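Local coordinates for citrate lyase subunit beta-like protein (Mycobacterium tuberculosis H37Rv, PDB 6AQ4), which is a magnesium-dependent lyase of the HpcH/HpaI aldolase family that binds citramalyl-CoA and may play a role in fatty acid biosynthesis, at residues I40-D45 with V70-A75; V119-G124 with I148-G153; A188-I193 with P219-V224. All coordinates share one frame; numbering follows the deposited sequence. Where two conformers were deposited one is given.

Interaction 1 of 3, residues I40-D45 with V70-A75; sequences ILDLED and VVRINA. With CQM (Citramalyl-CoA), chain L.
Arg72 lies alongside Asp42, both side chains pointing the same way. With CG anti to the backbone N (chi1 -172°), Arg72 leaves its strand on the face it shares with Ile40 and Asp42: CB packs 4.0 Å from Ile40 CG2 and, like CG and CD, skirts Asp42 OD1. A bend at chi3 then turns the guanidinium side-on to the carboxylate. Arg72 NE donates to Asp42 OD1 at 2.9 Å in an almost straight bond (174°) lying in the guanidinium plane, and NH2 donates to Asp42 OD2; both oxygens are approached from above the carboxylate plane, the two planes being 58° apart. CZ sits under Glu44 OE1, which hangs over one guanidinium face at 3.4 Å and adds charge attraction without receiving an N-H. At the tip, Arg72 NH1 donates to the citramalyl-CoA hydroxyl oxygen O7 (3.1 Å) and NH2 to its thioester oxygen O2 (3.2 Å).

Strands 38-42 and 69-72, joined by helix 52-61, form a parallel beta-alpha-beta unit of the TIM barrel, so this substrate-binding arginine stands at the C-terminal strand ends where such barrels place their active sites. Leu41 N and O bond to Val70 O and Arg72 N, and Leu43 N to Arg72 O. Asp42 OD1 also takes Glu44 N from the opposite face of its plane, an Asx turn that fixes the carboxylate. Glu44 OE2 pairs with Lys100. Leu43 CD1, just past the strand, packs on Val71 CG1 at 3.8 Å. Asn74 ND2, which also bonds Asp84, reaches Leu43 O at 3.0 Å from above the carbonyl plane.

Interaction 2 of 3, residues V119-G124 with I148-G153; sequences VETARG and IATLGG. With MG (magnesium ion), chain K; CQM (Citramalyl-CoA), chain L.
The magnesium site of the barrel is bordered here, where the turn after strand 114-119 meets the end of helix 144-151. Thr121 and Thr150 touch across it: Thr150 OG1 lies 3.6 Å from Thr121 CA, and the methyl carbons Thr121 CG2 and Thr150 CG2 are 4.0 Å apart. One residue on in each segment, Ala122 CB meets Leu151 CD2 at 4.2 Å. A water bridges the segments, accepting from Ala122 N at 2.9 Å and bonding to Thr150 OG1, which also bonds Asp146 O. Thr121 is the N-cap of helix 122-125; with chi1 at 68° its OG1 faces the helix start and accepts from Gly124 N in a nearly straight bond (166°), while also bonding Glu102. Helix 144-151 ends in a Schellman motif at Gly152.

Just before the cap, Glu120 extends beyond CG to the magnesium ion, binding it through OE1 at 2.2 Å. Citramalyl-CoA O7 and O3, two waters and Asp146 complete the shell. Glu120 OE2 accepts from a metal-bound water at 2.6 Å and from Lys100 N, so the carboxylate is held at both oxygens and its rotation is restricted. Chelation through O7 and O3 would polarise the substrate's hydroxyl and carboxylate.

Interaction 3 of 3, residues A188-I193 with P219-V224; sequences AVHLDI and PSQIPV. With CQM (Citramalyl-CoA), chain L.
A chain extended beyond CG, set off from a first torsion of -67°, carries the Gln221 amide across to the carbonyl of His190. The contact joins two neighbouring segments at the C-terminal ends of the last strands of the TIM barrel: residues 188-193 form a loop after strand 184-187, and strand 213-216 is followed by the segment 219-224, which leads into a helix. Gln221 NE2 donates to His190 O at 2.8 Å with an N-H...O angle of 162°. The acceptor lies in the plane of the amide, while the donor is tilted 18° from the carbonyl plane. Both N-H positions of the amide are used, since NE2 also donates to a water at 3.0 Å, and that water also lies 2.9 Å from Asp192 O, where it can donate. On its other side Gln221 OE1 accepts from Ile217 N, which fixes the amide's orientation and ties the segment to its own strand end.

The His190 ring stands with its edge toward Gln221 NE2, CB being 4.0 Å from that nitrogen, and its own nitrogens bond outward, ND1 to Glu202 and NE2 to Asp195. The CG2 methyl of Ile193 approaches Ser220 OG at 4.4 Å, the hydroxyl being bonded to His218. Leu191 and Ile193 carry backbone hydrogen bonds to the second subunit, so the first loop also lies at the trimer interface. Both segments border citramalyl-CoA: Val189 CG2 comes within 4.2 Å of its acyl carbon C2, and Pro219 CD packs against the adenine at 3.5 Å from C5A.

All three contacts touch the same citramalyl-CoA molecule at the C-terminal ends of barrel strands, although none touches another. Interactions 1 and 2 border the acyl end: their nearest atoms are about 5 Å apart and their centres about 18 Å apart. They share the ligand's O7, which accepts from the arginine of interaction 1 and binds the magnesium of interaction 2. Lys100 serves both, its side-chain NZ pairing with Glu44 and its backbone N bonding Glu120. Interaction 3 sits about 18 Å from interaction 1 and about 22 Å from interaction 2, centre to centre, and touches the ligand at two places, residues 188-193 near an acyl carbon and residues 219-224 at the adenine. Interactions 2 and 3 both lie against the second subunit.

Interaction 1 of 3, residues I40-D45 with V70-A75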
# COMPACT_ATOMS: atom_id res chain seq x y z
N ILE B 40 24.82 4.99 13.95
CA ILE B 40 24.03 4.03 14.71
C ILE B 40 24.92 2.88 15.18
O ILE B 40 25.19 1.94 14.43
CB ILE B 40 22.87 3.44 13.87
CG1 ILE B 40 21.97 4.56 13.32
CG2 ILE B 40 22.05 2.47 14.71
CD1 ILE B 40 20.95 4.07 12.29
N LEU B 41 25.40 2.95 16.42
CA LEU B 41 26.15 1.86 17.03
C LEU B 41 25.22 0.68 17.23
O LEU B 41 24.17 0.81 17.85
CB LEU B 41 26.75 2.31 18.35
CG LEU B 41 27.73 3.47 18.14
CD1 LEU B 41 28.30 3.96 19.46
CD2 LEU B 41 28.84 3.03 17.20
N ASP B 42 25.62 -0.48 16.73
CA ASP B 42 24.69 -1.60 16.64
C ASP B 42 24.99 -2.76 17.60
O ASP B 42 26.06 -3.35 17.55
CB ASP B 42 24.62 -2.10 15.21
CG ASP B 42 23.59 -3.16 15.03
OD1 ASP B 42 22.63 -3.19 15.84
OD2 ASP B 42 23.72 -3.96 14.08
N LEU B 43 24.02 -3.08 18.45
CA LEU B 43 24.14 -4.21 19.36
C LEU B 43 23.33 -5.41 18.87
O LEU B 43 23.37 -6.49 19.48
CB LEU B 43 23.66 -3.82 20.76
CG LEU B 43 24.34 -2.65 21.47
CD1 LEU B 43 23.64 -2.39 22.80
CD2 LEU B 43 25.80 -2.96 21.68
N GLU B 44 22.58 -5.21 17.79
CA GLU B 44 21.70 -6.26 17.30
C GLU B 44 22.32 -7.05 16.13
O GLU B 44 23.45 -7.54 16.25
CB GLU B 44 20.31 -5.69 16.93
CG GLU B 44 19.20 -6.74 17.00
CD GLU B 44 18.36 -6.83 15.73
OE1 GLU B 44 18.80 -6.28 14.70
OE2 GLU B 44 17.27 -7.45 15.75
N ASP B 45 21.60 -7.18 15.02
CA ASP B 45 21.98 -8.12 13.96
C ASP B 45 23.37 -7.89 13.34
O ASP B 45 23.94 -8.80 12.74
CB ASP B 45 20.90 -8.19 12.87
CG ASP B 45 19.72 -9.05 13.30
OD1 ASP B 45 19.78 -9.60 14.42
OD2 ASP B 45 18.75 -9.19 12.52
N VAL B 70 23.14 7.14 17.82
CA VAL B 70 22.02 6.34 18.30
C VAL B 70 22.54 4.93 18.54
O VAL B 70 23.53 4.51 17.91
CB VAL B 70 20.85 6.34 17.27
CG1 VAL B 70 19.78 5.32 17.65
CG2 VAL B 70 20.24 7.73 17.15
N VAL B 71 21.93 4.19 19.45
CA VAL B 71 22.37 2.82 19.71
C VAL B 71 21.27 1.85 19.35
O VAL B 71 20.19 1.92 19.93
CB VAL B 71 22.75 2.61 21.19
CG1 VAL B 71 23.11 1.15 21.45
CG2 VAL B 71 23.91 3.53 21.60
N ARG B 72 21.50 0.96 18.40
CA ARG B 72 20.49 -0.06 18.14
C ARG B 72 20.62 -1.17 19.17
O ARG B 72 21.63 -1.88 19.21
CB ARG B 72 20.55 -0.65 16.73
CG ARG B 72 19.35 -1.56 16.45
CD ARG B 72 19.15 -1.88 14.96
NE ARG B 72 20.18 -2.77 14.44
CZ ARG B 72 20.09 -3.43 13.29
NH1 ARG B 72 19.00 -3.31 12.54
NH2 ARG B 72 21.09 -4.23 12.91
N ILE B 73 19.60 -1.31 20.01
CA ILE B 73 19.57 -2.37 21.00
C ILE B 73 18.88 -3.58 20.39
O ILE B 73 18.45 -3.55 19.23
CB ILE B 73 18.83 -1.93 22.26
CG1 ILE B 73 17.42 -1.47 21.91
CG2 ILE B 73 19.59 -0.81 22.94
CD1 ILE B 73 16.64 -0.95 23.14
N ASN B 74 18.78 -4.66 21.17
CA ASN B 74 18.11 -5.87 20.70
C ASN B 74 16.62 -5.79 20.93
O ASN B 74 16.13 -4.85 21.54
CB ASN B 74 18.71 -7.11 21.38
CG ASN B 74 20.10 -7.42 20.86
OD1 ASN B 74 20.27 -8.24 19.97
ND2 ASN B 74 21.11 -6.74 21.41
N ALA B 75 15.89 -6.78 20.42
CA ALA B 75 14.42 -6.74 20.37
C ALA B 75 13.78 -6.81 21.75
O ALA B 75 14.39 -7.29 22.72
CB ALA B 75 13.90 -7.88 19.51
C2 CQM L . 19.24 -4.65 7.94
C4 CQM L . 16.91 -5.40 7.89
C6 CQM L . 17.53 -2.96 8.42
P2A CQM L . 34.80 -4.20 5.31
O5A CQM L . 35.94 -3.72 6.18
O4A CQM L . 34.97 -5.66 4.96
O3A CQM L . 34.64 -3.34 4.01
O6A CQM L . 33.44 -4.08 6.13
P1A CQM L . 35.79 -2.40 3.47
O1A CQM L . 35.30 -1.72 2.20
O2A CQM L . 37.04 -3.23 3.21
O5B CQM L . 36.11 -1.27 4.53
C5B CQM L . 37.11 -0.35 4.23
C4B CQM L . 37.23 0.83 5.18
O4B CQM L . 35.95 1.21 5.56
C3B CQM L . 37.87 0.46 6.44
O3B CQM L . 38.46 1.59 7.01
C2B CQM L . 36.77 0.08 7.21
O2B CQM L . 37.15 -0.22 8.52
C1B CQM L . 35.77 1.12 6.93
P3B CQM L . 40.01 1.87 6.78
O7A CQM L . 40.45 3.06 7.63
O8A CQM L . 40.26 2.17 5.31
O9A CQM L . 40.77 0.63 7.19
N9A CQM L . 34.37 0.77 7.22
C4A CQM L . 33.61 1.29 8.21
N3A CQM L . 33.82 2.20 9.17
C2A CQM L . 32.85 2.52 10.02
N1A CQM L . 31.64 1.93 9.95
C6A CQM L . 31.38 1.02 9.00
C5A CQM L . 32.37 0.68 8.10
N7A CQM L . 32.42 -0.18 7.07
C8A CQM L . 33.64 -0.12 6.53
N6A CQM L . 30.08 0.38 8.89
CBP CQM L . 31.07 -4.61 6.42
CCP CQM L . 32.32 -4.73 5.61
CDP CQM L . 31.16 -5.64 7.51
CEP CQM L . 29.84 -4.87 5.52
CAP CQM L . 31.03 -3.20 7.00
OAP CQM L . 30.82 -2.23 6.01
C9P CQM L . 29.92 -3.00 8.03
O9P CQM L . 29.99 -3.50 9.13
N8P CQM L . 28.76 -2.21 7.69
C7P CQM L . 27.72 -2.05 8.65
C6P CQM L . 27.10 -3.38 9.11
C5P CQM L . 25.89 -3.20 9.98
O5P CQM L . 25.91 -2.36 10.85
N4P CQM L . 24.73 -4.03 9.75
C3P CQM L . 23.53 -3.85 10.56
C2P CQM L . 22.57 -2.91 9.85
S1P CQM L . 21.84 -3.54 8.33
C1 CQM L . 20.46 -4.61 8.86
O2 CQM L . 20.49 -5.29 9.95
C3 CQM L . 17.89 -4.44 8.58
O7 CQM L . 17.99 -4.75 9.94
O3 CQM L . 16.48 -6.48 8.45
O4 CQM L . 16.51 -5.15 6.72
O HOH W 1 16.68 -8.59 18.13

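Interaction 2 of 3, residues V119-G124 with I148-G153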
# COMPACT_ATOMS: atom_id res chain seq x y z
N VAL B 119 10.70 -0.91 12.06
CA VAL B 119 9.68 -1.87 11.66
C VAL B 119 10.19 -2.72 10.51
O VAL B 119 10.59 -2.21 9.46
CB VAL B 119 8.37 -1.15 11.27
CG1 VAL B 119 7.34 -2.14 10.72
CG2 VAL B 119 7.83 -0.42 12.48
N GLU B 120 10.17 -4.04 10.72
CA GLU B 120 10.80 -4.96 9.79
C GLU B 120 10.17 -6.36 9.92
O GLU B 120 10.83 -7.36 9.70
CB GLU B 120 12.31 -5.01 10.05
CG GLU B 120 12.66 -5.08 11.54
CD GLU B 120 14.16 -5.15 11.78
OE1 GLU B 120 14.89 -5.25 10.78
OE2 GLU B 120 14.60 -5.12 12.95
N THR B 121 8.89 -6.40 10.29
CA THR B 121 8.15 -7.66 10.33
C THR B 121 6.70 -7.34 9.95
O THR B 121 6.28 -6.19 10.02
CB THR B 121 8.15 -8.30 11.75
OG1 THR B 121 7.38 -7.47 12.63
CG2 THR B 121 9.56 -8.43 12.30
N ALA B 122 5.95 -8.35 9.53
CA ALA B 122 4.57 -8.12 9.12
C ALA B 122 3.77 -7.55 10.28
O ALA B 122 2.96 -6.63 10.11
CB ALA B 122 3.93 -9.42 8.62
N ARG B 123 3.99 -8.10 11.48
CA ARG B 123 3.29 -7.60 12.65
C ARG B 123 3.58 -6.11 12.87
O ARG B 123 2.66 -5.34 13.14
CB ARG B 123 3.63 -8.40 13.93
CG ARG B 123 2.90 -7.89 15.16
CD ARG B 123 1.37 -8.07 15.04
NE ARG B 123 1.01 -9.48 15.17
CZ ARG B 123 0.56 -10.04 16.29
NH1 ARG B 123 0.39 -9.32 17.38
NH2 ARG B 123 0.26 -11.34 16.31
N GLY B 124 4.84 -5.71 12.79
CA GLY B 124 5.16 -4.29 12.93
C GLY B 124 4.49 -3.41 11.86
O GLY B 124 4.01 -2.31 12.17
N ILE B 148 11.14 -9.72 4.76
CA ILE B 148 11.07 -10.90 3.90
C ILE B 148 11.41 -12.18 4.69
O ILE B 148 10.81 -13.24 4.47
CB ILE B 148 12.04 -10.75 2.72
CG1 ILE B 148 11.57 -9.62 1.80
CG2 ILE B 148 12.11 -12.05 1.90
CD1 ILE B 148 10.33 -9.95 1.04
N ALA B 149 12.37 -12.07 5.60
CA ALA B 149 12.76 -13.22 6.43
C ALA B 149 11.56 -13.71 7.23
O ALA B 149 11.14 -14.86 7.10
CB ALA B 149 13.91 -12.87 7.36
N THR B 150 10.99 -12.83 8.03
CA THR B 150 9.87 -13.21 8.88
C THR B 150 8.62 -13.53 8.07
O THR B 150 7.73 -14.23 8.54
CB THR B 150 9.59 -12.15 9.97
OG1 THR B 150 9.20 -10.91 9.36
CG2 THR B 150 10.83 -11.93 10.82
N LEU B 151 8.55 -13.03 6.84
CA LEU B 151 7.46 -13.39 5.93
C LEU B 151 7.54 -14.83 5.45
O LEU B 151 6.57 -15.38 4.93
CB LEU B 151 7.45 -12.47 4.71
CG LEU B 151 6.77 -11.12 4.92
CD1 LEU B 151 7.06 -10.14 3.78
CD2 LEU B 151 5.25 -11.29 5.13
N GLY B 152 8.73 -15.42 5.60
CA GLY B 152 9.03 -16.73 5.05
C GLY B 152 9.50 -16.62 3.61
O GLY B 152 9.46 -17.60 2.87
N GLY B 153 9.94 -15.43 3.21
CA GLY B 153 10.41 -15.19 1.85
C GLY B 153 11.90 -15.45 1.67
O GLY B 153 12.57 -15.93 2.58
MG MG K . 16.74 -6.37 10.73
C2 CQM L . 19.24 -4.65 7.94
C4 CQM L . 16.91 -5.40 7.89
C6 CQM L . 17.53 -2.96 8.42
P2A CQM L . 34.80 -4.20 5.31
O5A CQM L . 35.94 -3.72 6.18
O4A CQM L . 34.97 -5.66 4.96
O3A CQM L . 34.64 -3.34 4.01
O6A CQM L . 33.44 -4.08 6.13
P1A CQM L . 35.79 -2.40 3.47
O1A CQM L . 35.30 -1.72 2.20
O2A CQM L . 37.04 -3.23 3.21
O5B CQM L . 36.11 -1.27 4.53
C5B CQM L . 37.11 -0.35 4.23
C4B CQM L . 37.23 0.83 5.18
O4B CQM L . 35.95 1.21 5.56
C3B CQM L . 37.87 0.46 6.44
O3B CQM L . 38.46 1.59 7.01
C2B CQM L . 36.77 0.08 7.21
O2B CQM L . 37.15 -0.22 8.52
C1B CQM L . 35.77 1.12 6.93
P3B CQM L . 40.01 1.87 6.78
O7A CQM L . 40.45 3.06 7.63
O8A CQM L . 40.26 2.17 5.31
O9A CQM L . 40.77 0.63 7.19
N9A CQM L . 34.37 0.77 7.22
C4A CQM L . 33.61 1.29 8.21
N3A CQM L . 33.82 2.20 9.17
C2A CQM L . 32.85 2.52 10.02
N1A CQM L . 31.64 1.93 9.95
C6A CQM L . 31.38 1.02 9.00
C5A CQM L . 32.37 0.68 8.10
N7A CQM L . 32.42 -0.18 7.07
C8A CQM L . 33.64 -0.12 6.53
N6A CQM L . 30.08 0.38 8.89
CBP CQM L . 31.07 -4.61 6.42
CCP CQM L . 32.32 -4.73 5.61
CDP CQM L . 31.16 -5.64 7.51
CEP CQM L . 29.84 -4.87 5.52
CAP CQM L . 31.03 -3.20 7.00
OAP CQM L . 30.82 -2.23 6.01
C9P CQM L . 29.92 -3.00 8.03
O9P CQM L . 29.99 -3.50 9.13
N8P CQM L . 28.76 -2.21 7.69
C7P CQM L . 27.72 -2.05 8.65
C6P CQM L . 27.10 -3.38 9.11
C5P CQM L . 25.89 -3.20 9.98
O5P CQM L . 25.91 -2.36 10.85
N4P CQM L . 24.73 -4.03 9.75
C3P CQM L . 23.53 -3.85 10.56
C2P CQM L . 22.57 -2.91 9.85
S1P CQM L . 21.84 -3.54 8.33
C1 CQM L . 20.46 -4.61 8.86
O2 CQM L . 20.49 -5.29 9.95
C3 CQM L . 17.89 -4.44 8.58
O7 CQM L . 17.99 -4.75 9.94
O3 CQM L . 16.48 -6.48 8.45
O4 CQM L . 16.51 -5.15 6.72
O HOH W 2 17.09 -5.83 12.87
O HOH W 3 6.77 -11.01 8.85
O HOH W 4 18.70 -7.57 10.71

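Interaction 3 of 3, residues A188-I193 with P219-V224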
# COMPACT_ATOMS: atom_id res chain seq x y z
N ALA B 188 15.31 2.71 4.23
CA ALA B 188 16.05 1.46 4.41
C ALA B 188 17.46 1.46 3.82
O ALA B 188 17.73 2.11 2.81
CB ALA B 188 15.24 0.28 3.87
N VAL B 189 18.35 0.70 4.45
CA VAL B 189 19.73 0.59 3.99
C VAL B 189 19.79 0.05 2.57
O VAL B 189 18.89 -0.68 2.13
CB VAL B 189 20.57 -0.34 4.90
CG1 VAL B 189 20.91 0.34 6.23
CG2 VAL B 189 19.83 -1.67 5.11
N HIS B 190 20.86 0.40 1.85
CA HIS B 190 21.12 -0.14 0.52
C HIS B 190 22.27 -1.15 0.63
O HIS B 190 23.43 -0.76 0.83
CB HIS B 190 21.51 0.99 -0.45
CG HIS B 190 21.43 0.60 -1.90
ND1 HIS B 190 20.26 0.70 -2.62
CD2 HIS B 190 22.36 0.13 -2.76
CE1 HIS B 190 20.47 0.29 -3.86
NE2 HIS B 190 21.74 -0.06 -3.97
N LEU B 191 21.94 -2.44 0.51
CA LEU B 191 22.86 -3.52 0.85
C LEU B 191 23.90 -3.84 -0.23
O LEU B 191 24.97 -4.39 0.09
CB LEU B 191 22.10 -4.80 1.24
CG LEU B 191 21.25 -4.76 2.52
CD1 LEU B 191 20.73 -6.17 2.85
CD2 LEU B 191 22.03 -4.21 3.72
N ASP B 192 23.58 -3.52 -1.49
CA ASP B 192 24.52 -3.67 -2.61
C ASP B 192 25.55 -2.54 -2.52
O ASP B 192 25.31 -1.44 -3.01
CB ASP B 192 23.77 -3.61 -3.95
CG ASP B 192 24.58 -4.21 -5.11
OD1 ASP B 192 25.83 -4.10 -5.12
OD2 ASP B 192 23.96 -4.81 -6.02
N ILE B 193 26.68 -2.83 -1.89
CA ILE B 193 27.65 -1.80 -1.52
C ILE B 193 28.20 -1.06 -2.74
O ILE B 193 28.43 0.14 -2.70
CB ILE B 193 28.83 -2.41 -0.70
CG1 ILE B 193 28.31 -3.03 0.61
CG2 ILE B 193 29.90 -1.36 -0.42
CD1 ILE B 193 29.20 -4.12 1.16
N PRO B 219 30.68 3.60 4.78
CA PRO B 219 31.01 5.03 4.71
C PRO B 219 31.07 5.55 3.28
O PRO B 219 30.74 6.72 3.04
CB PRO B 219 32.39 5.10 5.39
CG PRO B 219 32.92 3.69 5.37
CD PRO B 219 31.72 2.81 5.46
N SER B 220 31.45 4.71 2.33
CA SER B 220 31.50 5.12 0.92
C SER B 220 30.14 5.60 0.42
O SER B 220 30.06 6.34 -0.55
CB SER B 220 31.98 3.97 0.03
OG SER B 220 31.04 2.90 0.04
N GLN B 221 29.08 5.17 1.09
CA GLN B 221 27.73 5.53 0.67
C GLN B 221 27.28 6.92 1.12
O GLN B 221 26.37 7.50 0.53
CB GLN B 221 26.71 4.50 1.17
CG GLN B 221 26.84 3.12 0.54
CD GLN B 221 25.87 2.12 1.16
OE1 GLN B 221 25.55 2.23 2.35
NE2 GLN B 221 25.40 1.17 0.37
N ILE B 222 27.92 7.45 2.16
CA ILE B 222 27.48 8.72 2.74
C ILE B 222 27.49 9.88 1.73
O ILE B 222 26.49 10.58 1.60
CB ILE B 222 28.29 9.11 4.01
CG1 ILE B 222 27.95 8.17 5.17
CG2 ILE B 222 27.99 10.53 4.41
CD1 ILE B 222 26.48 8.11 5.50
N PRO B 223 28.62 10.07 1.03
CA PRO B 223 28.64 11.12 -0.00
C PRO B 223 27.50 10.94 -1.01
O PRO B 223 26.81 11.91 -1.32
CB PRO B 223 30.00 10.91 -0.68
CG PRO B 223 30.84 10.24 0.35
CD PRO B 223 29.92 9.38 1.15
N VAL B 224 27.32 9.73 -1.52
CA VAL B 224 26.24 9.47 -2.46
C VAL B 224 24.90 9.96 -1.90
O VAL B 224 24.13 10.62 -2.61
CB VAL B 224 26.14 7.97 -2.82
CG1 VAL B 224 24.93 7.72 -3.72
CG2 VAL B 224 27.42 7.49 -3.49
C2 CQM L . 19.24 -4.65 7.94
C4 CQM L . 16.91 -5.40 7.89
C6 CQM L . 17.53 -2.96 8.42
P2A CQM L . 34.80 -4.20 5.31
O5A CQM L . 35.94 -3.72 6.18
O4A CQM L . 34.97 -5.66 4.96
O3A CQM L . 34.64 -3.34 4.01
O6A CQM L . 33.44 -4.08 6.13
P1A CQM L . 35.79 -2.40 3.47
O1A CQM L . 35.30 -1.72 2.20
O2A CQM L . 37.04 -3.23 3.21
O5B CQM L . 36.11 -1.27 4.53
C5B CQM L . 37.11 -0.35 4.23
C4B CQM L . 37.23 0.83 5.18
O4B CQM L . 35.95 1.21 5.56
C3B CQM L . 37.87 0.46 6.44
O3B CQM L . 38.46 1.59 7.01
C2B CQM L . 36.77 0.08 7.21
O2B CQM L . 37.15 -0.22 8.52
C1B CQM L . 35.77 1.12 6.93
P3B CQM L . 40.01 1.87 6.78
O7A CQM L . 40.45 3.06 7.63
O8A CQM L . 40.26 2.17 5.31
O9A CQM L . 40.77 0.63 7.19
N9A CQM L . 34.37 0.77 7.22
C4A CQM L . 33.61 1.29 8.21
N3A CQM L . 33.82 2.20 9.17
C2A CQM L . 32.85 2.52 10.02
N1A CQM L . 31.64 1.93 9.95
C6A CQM L . 31.38 1.02 9.00
C5A CQM L . 32.37 0.68 8.10
N7A CQM L . 32.42 -0.18 7.07
C8A CQM L . 33.64 -0.12 6.53
N6A CQM L . 30.08 0.38 8.89
CBP CQM L . 31.07 -4.61 6.42
CCP CQM L . 32.32 -4.73 5.61
CDP CQM L . 31.16 -5.64 7.51
CEP CQM L . 29.84 -4.87 5.52
CAP CQM L . 31.03 -3.20 7.00
OAP CQM L . 30.82 -2.23 6.01
C9P CQM L . 29.92 -3.00 8.03
O9P CQM L . 29.99 -3.50 9.13
N8P CQM L . 28.76 -2.21 7.69
C7P CQM L . 27.72 -2.05 8.65
C6P CQM L . 27.10 -3.38 9.11
C5P CQM L . 25.89 -3.20 9.98
O5P CQM L . 25.91 -2.36 10.85
N4P CQM L . 24.73 -4.03 9.75
C3P CQM L . 23.53 -3.85 10.56
C2P CQM L . 22.57 -2.91 9.85
S1P CQM L . 21.84 -3.54 8.33
C1 CQM L . 20.46 -4.61 8.86
O2 CQM L . 20.49 -5.29 9.95
C3 CQM L . 17.89 -4.44 8.58
O7 CQM L . 17.99 -4.75 9.94
O3 CQM L . 16.48 -6.48 8.45
O4 CQM L . 16.51 -5.15 6.72
O HOH W 5 25.75 1.42 -2.58